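Local atomic coordinates of periplasmic binding protein (Veillonella parvula, PDB entry 4LJS), a protein that probably captures a small ligand such as an iron chelate or corrinoid outside the cell membrane and hands it to an ABC-type importer. Residues N53-T57 / K156-D160; Y137-S141 / M153-Y157. All blocks are in the same frame, centred on the assembly; numbering follows the deposited sequence.

In the fold
Both contacts use helix 151-164 and share K156 and Y157, and their centres lie about 7 Å apart, some 9 to 10 Å from the centre of the chain. In contact 1 the ring of Y157 reaches helix 52-60; in contact 2 the same ring meets Y137 of strand 135-138, an edge strand of a four-stranded parallel sheet, and A139 just beyond I138. Two further links join the contacts: Y137 OH lies 2.6 Å from D160 OD2, a probable hydrogen bond, and N53 ND2 packs 3.8 Å from A139 CB. Together they tie helix 52-60 and the sheet's edge to helix 151-164, with the Y157 ring as the piece common to both.

Contact 1. Residues N53-T57 / K156-D160; sequences NSIET and KYIRD
Helices 53-57 and 156-160 meet through Y157 and T57, their segment axes 11.3 Å apart at closest approach and crossing at -56°. The nearest alpha carbons are T57 CA and I158 CA, 6.9 Å from each other, and a wide gap between axes is bridged largely by one long side chain. With CG anti to the backbone N (chi1 178°), Y157 stretches straight across to the first turn of the other helix. Its hydroxyl ends against the backbone there, Y157 OH lying 3.3 Å from S54 CA. The N53 amide runs nearly parallel to the ring, the planes 6° apart, and its ND2 comes within 3.4 Å of Y157 CZ from an oblique direction. T57 approaches at the ring's edge, in its plane, with OG1 3.6 Å from Y157 CE2. Helix 52-60 follows strand 47-50 of a four-stranded parallel sheet, in one of two alpha/beta lobes that, as in related binding proteins, are probably joined by a long helix, here 168-188; the contact joins it to helix 151-164, whose I158 also packs on helix 168-188. I158 CG1 adds a looser apolar touch on T57 CG2. A water links the two helices, donating to S54 OG at 2.6 Å and hydrogen-bonded to Y157 OH at 2.7 Å. S54 OG is bonded to M50 O as well, while N53 OD1 receives W114 NE1, which helps fix the amide's rotation. N53 O accepts both T57 N and T57 OG1, the latter at 2.6 Å, and T57 OG1 is hydrogen-bonded in addition to I297 N.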
loop_
_atom_site.group_PDB
_atom_site.type_symbol
_atom_site.label_atom_id
_atom_site.label_comp_id
_atom_site.label_asym_id
_atom_site.label_seq_id
_atom_site.Cartn_x
_atom_site.Cartn_y
_atom_site.Cartn_z
ATOM N N ASN A 53 -3.142 -3.245 3.396
ATOM C CA ASN A 53 -1.883 -3.965 3.160
ATOM C C ASN A 53 -1.756 -5.240 3.978
ATOM O O ASN A 53 -1.294 -6.252 3.465
ATOM C CB ASN A 53 -0.649 -3.077 3.370
ATOM C CG ASN A 53 -0.495 -2.592 4.815
ATOM O OD1 ASN A 53 -1.472 -2.440 5.543
ATOM N ND2 ASN A 53 0.741 -2.327 5.219
ATOM N N SER A 54 -2.178 -5.197 5.241
ATOM C CA SER A 54 -2.125 -6.384 6.093
ATOM C C SER A 54 -3.028 -7.476 5.523
ATOM O O SER A 54 -2.615 -8.624 5.371
ATOM C CB SER A 54 -2.564 -6.052 7.522
ATOM O OG SER A 54 -1.937 -4.873 7.997
ATOM N N ILE A 55 -4.253 -7.090 5.181
ATOM C CA ILE A 55 -5.275 -8.033 4.740
ATOM C C ILE A 55 -4.961 -8.655 3.392
ATOM O O ILE A 55 -4.874 -9.881 3.279
ATOM C CB ILE A 55 -6.659 -7.359 4.691
ATOM C CG1 ILE A 55 -7.006 -6.791 6.077
ATOM C CG2 ILE A 55 -7.723 -8.354 4.228
ATOM C CD1 ILE A 55 -8.071 -5.713 6.058
ATOM N N GLU A 56 -4.778 -7.814 2.373
ATOM C CA GLU A 56 -4.560 -8.304 1.014
ATOM C C GLU A 56 -3.221 -9.012 0.800
ATOM O O GLU A 56 -3.128 -9.907 -0.045
ATOM C CB GLU A 56 -4.741 -7.186 -0.024
ATOM C CG GLU A 56 -6.197 -6.884 -0.338
ATOM C CD GLU A 56 -6.378 -6.082 -1.617
ATOM O OE1 GLU A 56 -6.621 -6.699 -2.681
ATOM O OE2 GLU A 56 -6.285 -4.837 -1.554
ATOM N N THR A 57 -2.184 -8.612 1.535
ATOM C CA THR A 57 -0.879 -9.263 1.382
ATOM C C THR A 57 -0.936 -10.710 1.876
ATOM O O THR A 57 -0.430 -11.619 1.219
ATOM C CB THR A 57 0.262 -8.500 2.102
ATOM O OG1 THR A 57 0.327 -7.148 1.611
ATOM C CG2 THR A 57 1.613 -9.190 1.869
ATOM N N LYS A 156 10.283 -5.757 1.447
ATOM C CA LYS A 156 10.688 -6.434 2.671
ATOM C C LYS A 156 9.449 -6.858 3.452
ATOM O O LYS A 156 9.415 -7.936 4.048
ATOM C CB LYS A 156 11.564 -5.523 3.539
ATOM C CG LYS A 156 11.691 -6.015 4.992
ATOM C CD LYS A 156 12.664 -5.173 5.825
ATOM C CE LYS A 156 12.655 -5.584 7.304
ATOM N NZ LYS A 156 11.397 -5.189 8.019
ATOM N N TYR A 157 8.437 -5.996 3.435
ATOM C CA TYR A 157 7.177 -6.251 4.115
ATOM C C TYR A 157 6.594 -7.557 3.599
ATOM O O TYR A 157 6.247 -8.451 4.369
ATOM C CB TYR A 157 6.218 -5.097 3.838
ATOM C CG TYR A 157 4.830 -5.225 4.436
ATOM C CD1 TYR A 157 4.587 -4.860 5.757
ATOM C CD2 TYR A 157 3.756 -5.672 3.669
ATOM C CE1 TYR A 157 3.321 -4.945 6.302
ATOM C CE2 TYR A 157 2.478 -5.765 4.207
ATOM C CZ TYR A 157 2.268 -5.402 5.529
ATOM O OH TYR A 157 1.009 -5.484 6.088
ATOM N N ILE A 158 6.524 -7.670 2.279
ATOM C CA ILE A 158 5.993 -8.869 1.641
ATOM C C ILE A 158 6.857 -10.084 1.983
ATOM O O ILE A 158 6.348 -11.162 2.290
ATOM C CB ILE A 158 5.901 -8.665 0.117
ATOM C CG1 ILE A 158 4.864 -7.578 -0.186
ATOM C CG2 ILE A 158 5.538 -9.956 -0.587
ATOM C CD1 ILE A 158 4.790 -7.164 -1.625
ATOM N N ARG A 159 8.170 -9.882 1.966
ATOM C CA ARG A 159 9.116 -10.946 2.245
ATOM C C ARG A 159 9.005 -11.431 3.699
ATOM O O ARG A 159 9.063 -12.636 3.964
ATOM C CB ARG A 159 10.526 -10.445 1.933
ATOM C CG ARG A 159 11.605 -11.489 1.994
ATOM C CD ARG A 159 12.926 -10.921 1.470
ATOM N NE ARG A 159 12.986 -10.889 0.007
ATOM C CZ ARG A 159 13.161 -9.789 -0.720
ATOM N NH1 ARG A 159 13.288 -8.610 -0.128
ATOM N NH2 ARG A 159 13.220 -9.869 -2.046
ATOM N N ASP A 160 8.841 -10.497 4.635
ATOM C CA ASP A 160 8.685 -10.841 6.052
ATOM C C ASP A 160 7.426 -11.673 6.291
ATOM O O ASP A 160 7.458 -12.688 6.983
ATOM C CB ASP A 160 8.613 -9.582 6.913
ATOM C CG ASP A 160 9.957 -8.909 7.083
ATOM O OD1 ASP A 160 10.992 -9.579 6.869
ATOM O OD2 ASP A 160 9.977 -7.709 7.442
HETATM O O HOH W 1 0.478 -3.804 8.157
#

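Contact 2. Residues Y137-S141 / M153-Y157; sequences YIAES and MEYKY
S141 and E154 form the direct hydrogen bond of this contact: S141 OG donates to E154 OE2 at 2.8 Å, and E154 OE2 accepts through its syn lone pair. E154 starts out pointing away from 137-141, and a bend at chi2 (-50°) brings its carboxylate back to the serine. Beside it, the selenomethionine M153 lies extended, its SE 4.0 Å from S141 CA, and the E140 side chain crosses it at about a right angle, with E140 OE1 3.6 Å from M153 CG. A water donates to both E140 OE1 and M153 O, giving the E140 carboxylate a second route to the helix. Farther along, Y137 turns a ring edge to Y157, Y137 CE2 to Y157 CD1 at 3.5 Å; the ring planes are inclined at 44° and the pair is oblique. A139 CB fills in against the same ring, 3.6 Å from Y157 CE1. These contacts set strand 135-138, at the edge of the parallel sheet, and the residues that follow against the next long helix, 151-164. In the next shell, S294 OG is hydrogen-bonded to S141 OG and G296 N to E154 OE1, while D160 holds the hydroxyl of Y137. Were E154 an alanine, S141 OG would probably lose its acceptor on the helix and G296 N its carboxylate partner. E140 OE1 and K156 NZ, 4.3 Å apart, are beyond a salt bridge, yet their opposite charges probably still attract, whereas the E154 carboxylate, gripped at both oxygens by donors in a buried setting, is likely to be stabilised as the anion.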
loop_
_atom_site.group_PDB
_atom_site.type_symbol
_atom_site.label_atom_id
_atom_site.label_comp_id
_atom_site.label_asym_id
_atom_site.label_seq_id
_atom_site.Cartn_x
_atom_site.Cartn_y
_atom_site.Cartn_z
ATOM N N TYR A 137 3.489 -7.795 14.137
ATOM C CA TYR A 137 4.296 -7.316 13.026
ATOM C C TYR A 137 3.774 -5.964 12.564
ATOM O O TYR A 137 2.577 -5.797 12.337
ATOM C CB TYR A 137 4.323 -8.310 11.860
ATOM C CG TYR A 137 5.197 -7.826 10.728
ATOM C CD1 TYR A 137 6.582 -7.901 10.823
ATOM C CD2 TYR A 137 4.646 -7.268 9.579
ATOM C CE1 TYR A 137 7.401 -7.449 9.800
ATOM C CE2 TYR A 137 5.463 -6.806 8.540
ATOM C CZ TYR A 137 6.839 -6.900 8.662
ATOM O OH TYR A 137 7.664 -6.447 7.650
ATOM N N ILE A 138 4.689 -5.009 12.430
ATOM C CA ILE A 138 4.347 -3.627 12.119
ATOM C C ILE A 138 4.929 -3.208 10.761
ATOM O O ILE A 138 6.108 -3.439 10.490
ATOM C CB ILE A 138 4.870 -2.701 13.243
ATOM C CG1 ILE A 138 4.106 -2.994 14.538
ATOM C CG2 ILE A 138 4.748 -1.228 12.857
ATOM C CD1 ILE A 138 4.698 -2.339 15.772
ATOM N N ALA A 139 4.102 -2.613 9.902
ATOM C CA ALA A 139 4.581 -2.120 8.607
ATOM C C ALA A 139 5.616 -1.012 8.788
ATOM O O ALA A 139 5.320 0.033 9.372
ATOM C CB ALA A 139 3.429 -1.611 7.772
ATOM N N GLU A 140 6.823 -1.231 8.281
ATOM C CA GLU A 140 7.867 -0.214 8.377
ATOM C C GLU A 140 7.477 1.108 7.698
ATOM O O GLU A 140 7.864 2.182 8.150
ATOM C CB GLU A 140 9.193 -0.730 7.809
ATOM C CG GLU A 140 10.333 0.245 8.000
ATOM C CD GLU A 140 11.597 -0.170 7.271
ATOM O OE1 GLU A 140 11.568 -1.195 6.553
ATOM O OE2 GLU A 140 12.617 0.540 7.419
ATOM N N SER A 141 6.701 1.038 6.623
ATOM C CA SER A 141 6.312 2.257 5.913
ATOM C C SER A 141 5.240 3.071 6.641
ATOM O O SER A 141 4.842 4.143 6.170
ATOM C CB SER A 141 5.838 1.930 4.503
ATOM O OG SER A 141 4.622 1.210 4.541
HETATM N N MSE A 153 10.858 -0.879 1.186
HETATM C CA MSE A 153 10.138 -1.206 2.419
HETATM C C MSE A 153 8.961 -2.132 2.152
HETATM O O MSE A 153 8.683 -3.019 2.953
HETATM C CB MSE A 153 9.634 0.048 3.125
HETATM C CG MSE A 153 10.722 0.898 3.708
HETATM SE SE MSE A 153 9.989 2.591 4.308
HETATM C CE MSE A 153 11.678 3.439 4.847
ATOM N N GLU A 154 8.271 -1.918 1.030
ATOM C CA GLU A 154 7.135 -2.771 0.670
ATOM C C GLU A 154 7.592 -4.183 0.308
ATOM O O GLU A 154 6.948 -5.164 0.688
ATOM C CB GLU A 154 6.317 -2.161 -0.472
ATOM C CG GLU A 154 5.727 -0.795 -0.147
ATOM C CD GLU A 154 4.977 -0.777 1.182
ATOM O OE1 GLU A 154 4.158 -1.694 1.429
ATOM O OE2 GLU A 154 5.214 0.154 1.981
ATOM N N TYR A 155 8.702 -4.284 -0.423
ATOM C CA TYR A 155 9.268 -5.589 -0.763
ATOM C C TYR A 155 9.607 -6.395 0.493
ATOM O O TYR A 155 9.266 -7.572 0.588
ATOM C CB TYR A 155 10.518 -5.438 -1.633
ATOM C CG TYR A 155 10.240 -4.882 -3.012
ATOM C CD1 TYR A 155 9.002 -5.058 -3.609
ATOM C CD2 TYR A 155 11.219 -4.187 -3.720
ATOM C CE1 TYR A 155 8.739 -4.555 -4.871
ATOM C CE2 TYR A 155 10.962 -3.674 -4.986
ATOM C CZ TYR A 155 9.714 -3.862 -5.555
ATOM O OH TYR A 155 9.427 -3.366 -6.811
ATOM N N LYS A 156 10.283 -5.757 1.447
ATOM C CA LYS A 156 10.688 -6.434 2.671
ATOM C C LYS A 156 9.449 -6.858 3.452
ATOM O O LYS A 156 9.415 -7.936 4.048
ATOM C CB LYS A 156 11.564 -5.523 3.539
ATOM C CG LYS A 156 11.691 -6.015 4.992
ATOM C CD LYS A 156 12.664 -5.173 5.825
ATOM C CE LYS A 156 12.655 -5.584 7.304
ATOM N NZ LYS A 156 11.397 -5.189 8.019
ATOM N N TYR A 157 8.437 -5.996 3.435
ATOM C CA TYR A 157 7.177 -6.251 4.115
ATOM C C TYR A 157 6.594 -7.557 3.599
ATOM O O TYR A 157 6.247 -8.451 4.369
ATOM C CB TYR A 157 6.218 -5.097 3.838
ATOM C CG TYR A 157 4.830 -5.225 4.436
ATOM C CD1 TYR A 157 4.587 -4.860 5.757
ATOM C CD2 TYR A 157 3.756 -5.672 3.669
ATOM C CE1 TYR A 157 3.321 -4.945 6.302
ATOM C CE2 TYR A 157 2.478 -5.765 4.207
ATOM C CZ TYR A 157 2.268 -5.402 5.529
ATOM O OH TYR A 157 1.009 -5.484 6.088
HETATM O O HOH W 2 9.727 -3.134 5.583
#